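Local structure of alpha-1,6-mannanase (Bacteroides thetaiotaomicron, 4V1S) at residues A[135-147]-A[184-196]. The protein is a family GH76 glycoside hydrolase that probably cleaves alpha-1,6-linkages in mannose chains. Numbering follows the deposited sequence.
Sequences EKVPDRFYDENGW and GGGIYFQETFVSL
Tyr142 lays its ring along the backbone of 188-191. Tyr142 CB packs on Ile187 CG2 at 3.6 Å, CE2 lies near Tyr188 CB and Gln190 C, and OH reaches CB of Glu191. Next to it, Arg140 grips the Glu191 carboxylate side-on in a salt bridge. Arg140 NE donates a nearly straight hydrogen bond to Glu191 OE1 (2.9 Å, 173°), and Arg140 NH2 donates to the syn lone pair of Glu191 OE2 (2.9 Å). Glu191 reaches the guanidinium edge because its chain is fully extended, with CG anti to the backbone N (chi1 -180°). Its OE1 also accepts from water 1, which links Pro138 O, Arg140 N and Thr192 OG1.

The backbones run roughly antiparallel and meet in a single bridge at Phe141 and Gln190. Glu191 N donates a hydrogen bond to Arg140 O at 3.0 Å, and Tyr142 N donates one to Phe189 O at 3.2 Å. Phe141 turns a ring edge to the face of Phe189, an offset T-shaped pair with planes at 71°. Beside it, Asp143 OD2 lies 3.3 Å from Phe189 CE1 and hydrogen-bonds a glycerol, probably from the crystallisation liquor.

In the (alpha/alpha)6 barrel of GH76, the contact joins the start of helix 142-159 to the loop between helix 162-177 and strand 199-201. Tyr121 of strand 117-121 touches Arg140 and Glu191, while helix 202-219 borders Asp143 and Ile187.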
ATOM      1  N   GLU A 135       6.535 -17.678  21.066  1.00 16.20           N
ATOM      2  CA  GLU A 135       7.742 -18.464  21.402  1.00 15.03           C
ATOM      3  C   GLU A 135       8.786 -18.584  20.275  1.00 12.39           C
ATOM      4  O   GLU A 135       9.801 -19.269  20.420  1.00 16.71           O
ATOM      5  CB  GLU A 135       7.345 -19.854  21.929  1.00 22.28           C
ATOM      6  CG  GLU A 135       7.204 -20.958  20.881  1.00 28.18           C
ATOM      7  CD  GLU A 135       5.947 -20.857  20.007  1.00 30.14           C
ATOM      8  OE1 GLU A 135       5.150 -19.910  20.187  1.00 33.55           O
ATOM      9  OE2 GLU A 135       5.748 -21.751  19.131  1.00 47.71           O
ATOM     10  N   LYS A 136       8.583 -17.846  19.187  1.00 13.25           N
ATOM     11  CA  LYS A 136       9.483 -17.892  18.021  1.00 15.55           C
ATOM     12  C   LYS A 136      10.124 -16.527  17.806  1.00 15.37           C
ATOM     13  O   LYS A 136       9.580 -15.516  18.221  1.00 17.20           O
ATOM     14  CB  LYS A 136       8.709 -18.256  16.767  1.00 17.77           C
ATOM     15  CG  LYS A 136       8.259 -19.694  16.741  1.00 21.82           C
ATOM     16  CD  LYS A 136       7.170 -19.894  15.694  1.00 25.46           C
ATOM     17  CE  LYS A 136       7.721 -20.455  14.403  1.00 29.52           C
ATOM     18  NZ  LYS A 136       8.115 -19.416  13.411  1.00 30.83           N
ATOM     19  N   VAL A 137      11.284 -16.539  17.177  1.00 14.10           N
ATOM     20  CA  VAL A 137      11.996 -15.334  16.832  1.00 14.47           C
ATOM     21  C   VAL A 137      11.443 -14.915  15.462  1.00 15.41           C
ATOM     22  O   VAL A 137      11.540 -15.687  14.479  1.00 17.26           O
ATOM     23  CB  VAL A 137      13.504 -15.586  16.734  1.00 15.78           C
ATOM     24  CG1 VAL A 137      14.230 -14.371  16.159  1.00 19.18           C
ATOM     25  CG2 VAL A 137      14.069 -15.931  18.109  1.00 20.01           C
ATOM     26  N   PRO A 138      10.888 -13.696  15.374  1.00 16.68           N
ATOM     27  CA  PRO A 138      10.308 -13.216  14.135  1.00 14.11           C
ATOM     28  C   PRO A 138      11.269 -12.340  13.341  1.00 14.81           C
ATOM     29  O   PRO A 138      12.237 -11.818  13.899  1.00 16.88           O
ATOM     30  CB  PRO A 138       9.134 -12.367  14.629  1.00 14.68           C
ATOM     31  CG  PRO A 138       9.731 -11.704  15.864  1.00 18.19           C
ATOM     32  CD  PRO A 138      10.605 -12.772  16.486  1.00 17.06           C
ATOM     33  N   ASP A 139      10.997 -12.212  12.052  1.00 13.27           N
ATOM     34  CA  ASP A 139      11.735 -11.336  11.142  1.00 12.94           C
ATOM     35  C   ASP A 139      10.773 -10.204  10.844  1.00 13.79           C
ATOM     36  O   ASP A 139       9.786 -10.396  10.123  1.00 13.64           O
ATOM     37  CB  ASP A 139      12.133 -12.112   9.880  1.00 14.03           C
ATOM     38  CG  ASP A 139      13.238 -11.446   9.065  1.00 19.30           C
ATOM     39  OD1 ASP A 139      13.918 -10.493   9.535  1.00 21.49           O
ATOM     40  OD2 ASP A 139      13.456 -11.913   7.912  1.00 26.43           O
ATOM     41  N   ARG A 140      11.038  -9.034  11.439  1.00 12.44           N
ATOM     42  CA  ARG A 140      10.066  -7.926  11.361  1.00 11.38           C
ATOM     43  C   ARG A 140      10.611  -6.702  10.649  1.00 12.00           C
ATOM     44  O   ARG A 140      11.829  -6.440  10.715  1.00 12.64           O
ATOM     45  CB  ARG A 140       9.538  -7.558  12.738  1.00 11.77           C
ATOM     46  CG  ARG A 140       8.948  -8.743  13.493  1.00 13.00           C
ATOM     47  CD  ARG A 140       8.168  -8.339  14.713  1.00 12.07           C
ATOM     48  NE  ARG A 140       9.050  -7.795  15.755  1.00 11.48           N
ATOM     49  CZ  ARG A 140       8.653  -7.529  17.000  1.00 12.61           C
ATOM     50  NH1 ARG A 140       7.412  -7.760  17.368  1.00 13.80           N
ATOM     51  NH2 ARG A 140       9.508  -7.064  17.900  1.00 13.96           N
ATOM     52  N   PHE A 141       9.702  -6.035   9.924  1.00 10.84           N
ATOM     53  CA  PHE A 141       9.992  -4.915   9.030  1.00 13.00           C
ATOM     54  C   PHE A 141       9.130  -3.735   9.376  1.00 11.30           C
ATOM     55  O   PHE A 141       7.925  -3.870   9.547  1.00 11.74           O
ATOM     56  CB  PHE A 141       9.756  -5.355   7.576  1.00 12.03           C
ATOM     57  CG  PHE A 141      10.704  -6.449   7.148  1.00 15.15           C
ATOM     58  CD1 PHE A 141      10.472  -7.780   7.541  1.00 13.53           C
ATOM     59  CD2 PHE A 141      11.833  -6.160   6.435  1.00 14.19           C
ATOM     60  CE1 PHE A 141      11.329  -8.792   7.165  1.00 16.51           C
ATOM     61  CE2 PHE A 141      12.722  -7.175   6.084  1.00 18.11           C
ATOM     62  CZ  PHE A 141      12.472  -8.477   6.472  1.00 20.06           C
ATOM     63  N   TYR A 142       9.758  -2.570   9.475  1.00 10.28           N
ATOM     64  CA  TYR A 142       9.025  -1.396   9.914  1.00  9.74           C
ATOM     65  C   TYR A 142       8.057  -0.957   8.809  1.00 10.62           C
ATOM     66  O   TYR A 142       6.976  -0.474   9.122  1.00 11.64           O
ATOM     67  CB  TYR A 142       9.976  -0.274  10.364  1.00  9.36           C
ATOM     68  CG  TYR A 142      10.840  -0.687  11.534  1.00 11.67           C
ATOM     69  CD1 TYR A 142      10.306  -0.799  12.803  1.00 12.59           C
ATOM     70  CD2 TYR A 142      12.182  -1.018  11.368  1.00 11.93           C
ATOM     71  CE1 TYR A 142      11.095  -1.197  13.891  1.00 11.25           C
ATOM     72  CE2 TYR A 142      12.961  -1.420  12.455  1.00 13.24           C
ATOM     73  CZ  TYR A 142      12.404  -1.496  13.716  1.00 12.22           C
ATOM     74  OH  TYR A 142      13.154  -1.881  14.816  1.00 12.91           O
ATOM     75  N   ASP A 143       8.422  -1.164   7.544  1.00 10.65           N
ATOM     76  CA  ASP A 143       7.519  -0.838   6.451  1.00 10.03           C
ATOM     77  C   ASP A 143       6.284  -1.744   6.411  1.00  9.53           C
ATOM     78  O   ASP A 143       5.167  -1.246   6.309  1.00 10.14           O
ATOM     79  CB  ASP A 143       8.218  -0.747   5.085  1.00 12.05           C
ATOM     80  CG  ASP A 143       8.856  -2.049   4.643  1.00 11.68           C
ATOM     81  OD1 ASP A 143       9.132  -2.917   5.497  1.00 14.17           O
ATOM     82  OD2 ASP A 143       9.119  -2.208   3.424  1.00 16.61           O
ATOM     83  N   GLU A 144       6.483  -3.058   6.553  1.00 10.50           N
ATOM     84  CA  GLU A 144       5.359  -3.994   6.506  1.00 10.69           C
ATOM     85  C   GLU A 144       4.318  -3.606   7.561  1.00 11.21           C
ATOM     86  O   GLU A 144       3.111  -3.691   7.319  1.00  9.91           O
ATOM     87  CB  GLU A 144       5.808  -5.440   6.738  1.00 11.56           C
ATOM     88  CG  GLU A 144       6.589  -6.014   5.587  1.00 12.09           C
ATOM     89  CD  GLU A 144       7.105  -7.423   5.826  1.00 11.00           C
ATOM     90  OE1 GLU A 144       7.037  -7.917   6.975  1.00 12.78           O
ATOM     91  OE2 GLU A 144       7.649  -8.023   4.838  1.00 13.13           O
ATOM     92  N   ASN A 145       4.799  -3.198   8.733  1.00  9.83           N
ATOM     93  CA  ASN A 145       3.894  -2.777   9.795  1.00 10.14           C
ATOM     94  C   ASN A 145       3.085  -1.534   9.439  1.00 10.02           C
ATOM     95  O   ASN A 145       1.915  -1.438   9.813  1.00 11.04           O
ATOM     96  CB  ASN A 145       4.617  -2.657  11.160  1.00 11.08           C
ATOM     97  CG  ASN A 145       4.711  -4.018  11.832  1.00 11.10           C
ATOM     98  OD1 ASN A 145       3.868  -4.376  12.635  1.00 10.90           O
ATOM     99  ND2 ASN A 145       5.679  -4.824  11.409  1.00 10.70           N
ATOM    100  N   GLY A 146       3.702  -0.599   8.720  1.00  9.88           N
ATOM    101  CA  GLY A 146       3.017   0.602   8.243  1.00  9.95           C
ATOM    102  C   GLY A 146       2.009   0.344   7.151  1.00 10.58           C
ATOM    103  O   GLY A 146       0.885   0.836   7.200  1.00 10.38           O
ATOM    104  N   TRP A 147       2.381  -0.485   6.176  1.00  9.31           N
ATOM    105  CA  TRP A 147       1.421  -0.905   5.181  1.00  9.50           C
ATOM    106  C   TRP A 147       0.198  -1.518   5.805  1.00  9.38           C
ATOM    107  O   TRP A 147      -0.936  -1.283   5.379  1.00 11.63           O
ATOM    108  CB  TRP A 147       2.042  -1.974   4.270  1.00 10.20           C
ATOM    109  CG  TRP A 147       3.012  -1.609   3.150  1.00  9.95           C
ATOM    110  CD1 TRP A 147       4.365  -1.345   3.240  1.00 11.80           C
ATOM    111  CD2 TRP A 147       2.709  -1.627   1.753  1.00 10.13           C
ATOM    112  NE1 TRP A 147       4.901  -1.177   1.985  1.00 11.99           N
ATOM    113  CE2 TRP A 147       3.918  -1.361   1.052  1.00 10.85           C
ATOM    114  CE3 TRP A 147       1.537  -1.857   1.018  1.00 10.98           C
ATOM    115  CZ2 TRP A 147       3.985  -1.331  -0.355  1.00 10.66           C
ATOM    116  CZ3 TRP A 147       1.604  -1.801  -0.373  1.00 12.84           C
ATOM    117  CH2 TRP A 147       2.824  -1.553  -1.041  1.00 11.99           C
ATOM    118  N   GLY A 184      20.001  11.456  11.925  1.00 16.87           N
ATOM    119  CA  GLY A 184      19.210  12.628  12.250  1.00 18.52           C
ATOM    120  C   GLY A 184      17.711  12.426  12.264  1.00 15.61           C
ATOM    121  O   GLY A 184      16.962  13.369  12.470  1.00 17.87           O
ATOM    122  N   GLY A 185      17.280  11.179  12.104  1.00 15.67           N
ATOM    123  CA  GLY A 185      15.866  10.871  12.010  1.00 15.36           C
ATOM    124  C   GLY A 185      15.632   9.717  11.066  1.00 14.01           C
ATOM    125  O   GLY A 185      16.553   9.025  10.670  1.00 14.52           O
ATOM    126  N   GLY A 186      14.372   9.508  10.699  1.00 14.89           N
ATOM    127  CA  GLY A 186      14.037   8.438   9.770  1.00 14.03           C
ATOM    128  C   GLY A 186      13.949   7.087  10.447  1.00 11.81           C
ATOM    129  O   GLY A 186      14.244   6.936  11.648  1.00 12.56           O
ATOM    130  N   ILE A 187      13.525   6.111   9.659  1.00 11.48           N
ATOM    131  CA  ILE A 187      13.135   4.794  10.161  1.00 13.68           C
ATOM    132  C   ILE A 187      13.893   3.717   9.382  1.00 12.56           C
ATOM    133  O   ILE A 187      13.936   3.735   8.160  1.00 13.17           O
ATOM    134  CB  ILE A 187      11.604   4.607  10.048  1.00 12.32           C
ATOM    135  CG1 ILE A 187      10.901   5.635  10.929  1.00 14.00           C
ATOM    136  CG2 ILE A 187      11.153   3.169  10.407  1.00 11.87           C
ATOM    137  CD1 ILE A 187       9.395   5.690  10.769  1.00 16.19           C
ATOM    138  N   TYR A 188      14.476   2.772  10.128  1.00 13.12           N
ATOM    139  CA  TYR A 188      15.190   1.664   9.552  1.00 12.49           C
ATOM    140  C   TYR A 188      14.283   0.825   8.678  1.00 10.95           C
ATOM    141  O   TYR A 188      13.090   0.720   8.930  1.00 12.61           O
ATOM    142  CB  TYR A 188      15.784   0.758  10.640  1.00 12.81           C
ATOM    143  CG  TYR A 188      16.736   1.435  11.572  1.00 13.74           C
ATOM    144  CD1 TYR A 188      18.075   1.631  11.231  1.00 13.71           C
ATOM    145  CD2 TYR A 188      16.288   1.891  12.801  1.00 13.23           C
ATOM    146  CE1 TYR A 188      18.932   2.268  12.109  1.00 14.22           C
ATOM    147  CE2 TYR A 188      17.144   2.523  13.676  1.00 15.22           C
ATOM    148  CZ  TYR A 188      18.455   2.707  13.318  1.00 13.14           C
ATOM    149  OH  TYR A 188      19.290   3.334  14.192  1.00 14.54           O
ATOM    150  N   PHE A 189      14.861   0.149   7.683  1.00 11.43           N
ATOM    151  CA  PHE A 189      14.076  -0.797   6.938  1.00 12.70           C
ATOM    152  C   PHE A 189      13.528  -1.911   7.805  1.00 11.98           C
ATOM    153  O   PHE A 189      12.360  -2.236   7.704  1.00 16.76           O
ATOM    154  CB  PHE A 189      14.951  -1.408   5.838  1.00 12.58           C
ATOM    155  CG  PHE A 189      14.222  -2.325   4.890  1.00 15.82           C
ATOM    156  CD1 PHE A 189      13.062  -1.906   4.245  1.00 19.04           C
ATOM    157  CD2 PHE A 189      14.662  -3.637   4.696  1.00 19.77           C
ATOM    158  CE1 PHE A 189      12.380  -2.761   3.403  1.00 22.63           C
ATOM    159  CE2 PHE A 189      13.987  -4.496   3.829  1.00 21.99           C
ATOM    160  CZ  PHE A 189      12.838  -4.060   3.192  1.00 23.46           C
ATOM    161  N   GLN A 190      14.408  -2.503   8.625  1.00 11.49           N
ATOM    162  CA  GLN A 190      14.057  -3.710   9.339  1.00 12.97           C
ATOM    163  C   GLN A 190      14.699  -3.829  10.731  1.00 12.71           C
ATOM    164  O   GLN A 190      15.641  -3.091  11.087  1.00 14.53           O
ATOM    165  CB  GLN A 190      14.381  -4.910   8.525  1.00 13.66           C
ATOM    166  CG  GLN A 190      15.855  -5.210   8.439  1.00 15.05           C
ATOM    167  CD  GLN A 190      16.124  -6.391   7.527  1.00 19.87           C
ATOM    168  OE1 GLN A 190      15.617  -7.510   7.727  1.00 24.42           O
ATOM    169  NE2 GLN A 190      16.914  -6.148   6.518  1.00 21.80           N
ATOM    170  N   GLU A 191      14.133  -4.730  11.515  1.00 14.33           N
ATOM    171  CA  GLU A 191      14.451  -4.848  12.942  1.00 13.42           C
ATOM    172  C   GLU A 191      15.742  -5.632  13.127  1.00 16.12           C
ATOM    173  O   GLU A 191      16.535  -5.340  14.036  1.00 18.22           O
ATOM    174  CB  GLU A 191      13.305  -5.537  13.677  1.00 15.14           C
ATOM    175  CG  GLU A 191      13.530  -5.707  15.171  1.00 13.76           C
ATOM    176  CD  GLU A 191      12.360  -6.417  15.831  1.00 15.04           C
ATOM    177  OE1 GLU A 191      11.840  -7.426  15.245  1.00 16.17           O
ATOM    178  OE2 GLU A 191      11.981  -5.976  16.936  1.00 14.84           O
ATOM    179  N   THR A 192      15.944  -6.619  12.246  1.00 15.92           N
ATOM    180  CA  THR A 192      17.086  -7.527  12.326  1.00 17.51           C
ATOM    181  C   THR A 192      17.821  -7.552  10.982  1.00 16.57           C
ATOM    182  O   THR A 192      17.503  -8.335  10.097  1.00 20.91           O
ATOM    183  CB  THR A 192      16.622  -8.957  12.730  1.00 16.20           C
ATOM    184  OG1 THR A 192      15.809  -8.891  13.910  1.00 18.78           O
ATOM    185  CG2 THR A 192      17.825  -9.847  12.991  1.00 20.62           C
ATOM    186  N   PHE A 193      18.796  -6.665  10.823  1.00 20.79           N
ATOM    187  CA  PHE A 193      19.557  -6.617   9.577  1.00 20.61           C
ATOM    188  C   PHE A 193      20.461  -7.832   9.502  1.00 22.95           C
ATOM    189  O   PHE A 193      21.140  -8.167  10.471  1.00 24.96           O
ATOM    190  CB  PHE A 193      20.387  -5.343   9.466  1.00 22.39           C
ATOM    191  CG  PHE A 193      19.588  -4.126   9.079  1.00 20.37           C
ATOM    192  CD1 PHE A 193      19.252  -3.885   7.753  1.00 24.67           C
ATOM    193  CD2 PHE A 193      19.164  -3.221  10.046  1.00 19.08           C
ATOM    194  CE1 PHE A 193      18.517  -2.764   7.393  1.00 22.45           C
ATOM    195  CE2 PHE A 193      18.439  -2.099   9.686  1.00 21.50           C
ATOM    196  CZ  PHE A 193      18.113  -1.871   8.341  1.00 17.75           C
ATOM    197  N   VAL A 194      20.455  -8.497   8.355  1.00 25.68           N
ATOM    198  CA  VAL A 194      21.371  -9.608   8.139  1.00 28.63           C
ATOM    199  C   VAL A 194      22.184  -9.323   6.877  1.00 31.45           C
ATOM    200  O   VAL A 194      23.303  -8.812   6.965  1.00 39.10           O
ATOM    201  CB  VAL A 194      20.645 -10.963   8.088  1.00 31.17           C
ATOM    202  CG1 VAL A 194      21.635 -12.095   7.806  1.00 37.38           C
ATOM    203  CG2 VAL A 194      19.932 -11.209   9.401  1.00 34.09           C
ATOM    204  N   SER A 195      21.610  -9.593   5.714  1.00 31.38           N
ATOM    205  CA  SER A 195      22.347  -9.426   4.465  1.00 39.10           C
ATOM    206  C   SER A 195      22.347  -7.976   3.963  1.00 35.67           C
ATOM    207  O   SER A 195      23.276  -7.559   3.295  1.00 37.10           O
ATOM    208  CB  SER A 195      21.805 -10.372   3.387  1.00 40.12           C
ATOM    209  OG  SER A 195      20.414 -10.168   3.194  1.00 59.87           O
ATOM    210  N   LEU A 196      21.311  -7.207   4.283  1.00 27.50           N
ATOM    211  CA  LEU A 196      21.242  -5.824   3.815  1.00 23.17           C
ATOM    212  C   LEU A 196      22.042  -4.909   4.697  1.00 25.22           C
ATOM    213  O   LEU A 196      22.001  -5.038   5.927  1.00 24.82           O
ATOM    214  CB  LEU A 196      19.810  -5.306   3.833  1.00 26.28           C
ATOM    215  CG  LEU A 196      18.876  -5.861   2.769  1.00 33.16           C
ATOM    216  CD1 LEU A 196      17.504  -5.253   2.996  1.00 36.87           C
ATOM    217  CD2 LEU A 196      19.363  -5.568   1.350  1.00 37.73           C
TER
HETATM  218  O   HOH W   1      13.062  -9.072  13.572  1.00 15.03           O
HETATM  219  O   HOH W   2      14.093  -7.858  10.349  1.00 16.33           O
HETATM  220  O   HOH W   3      16.418 -10.610   8.902  1.00 36.37           O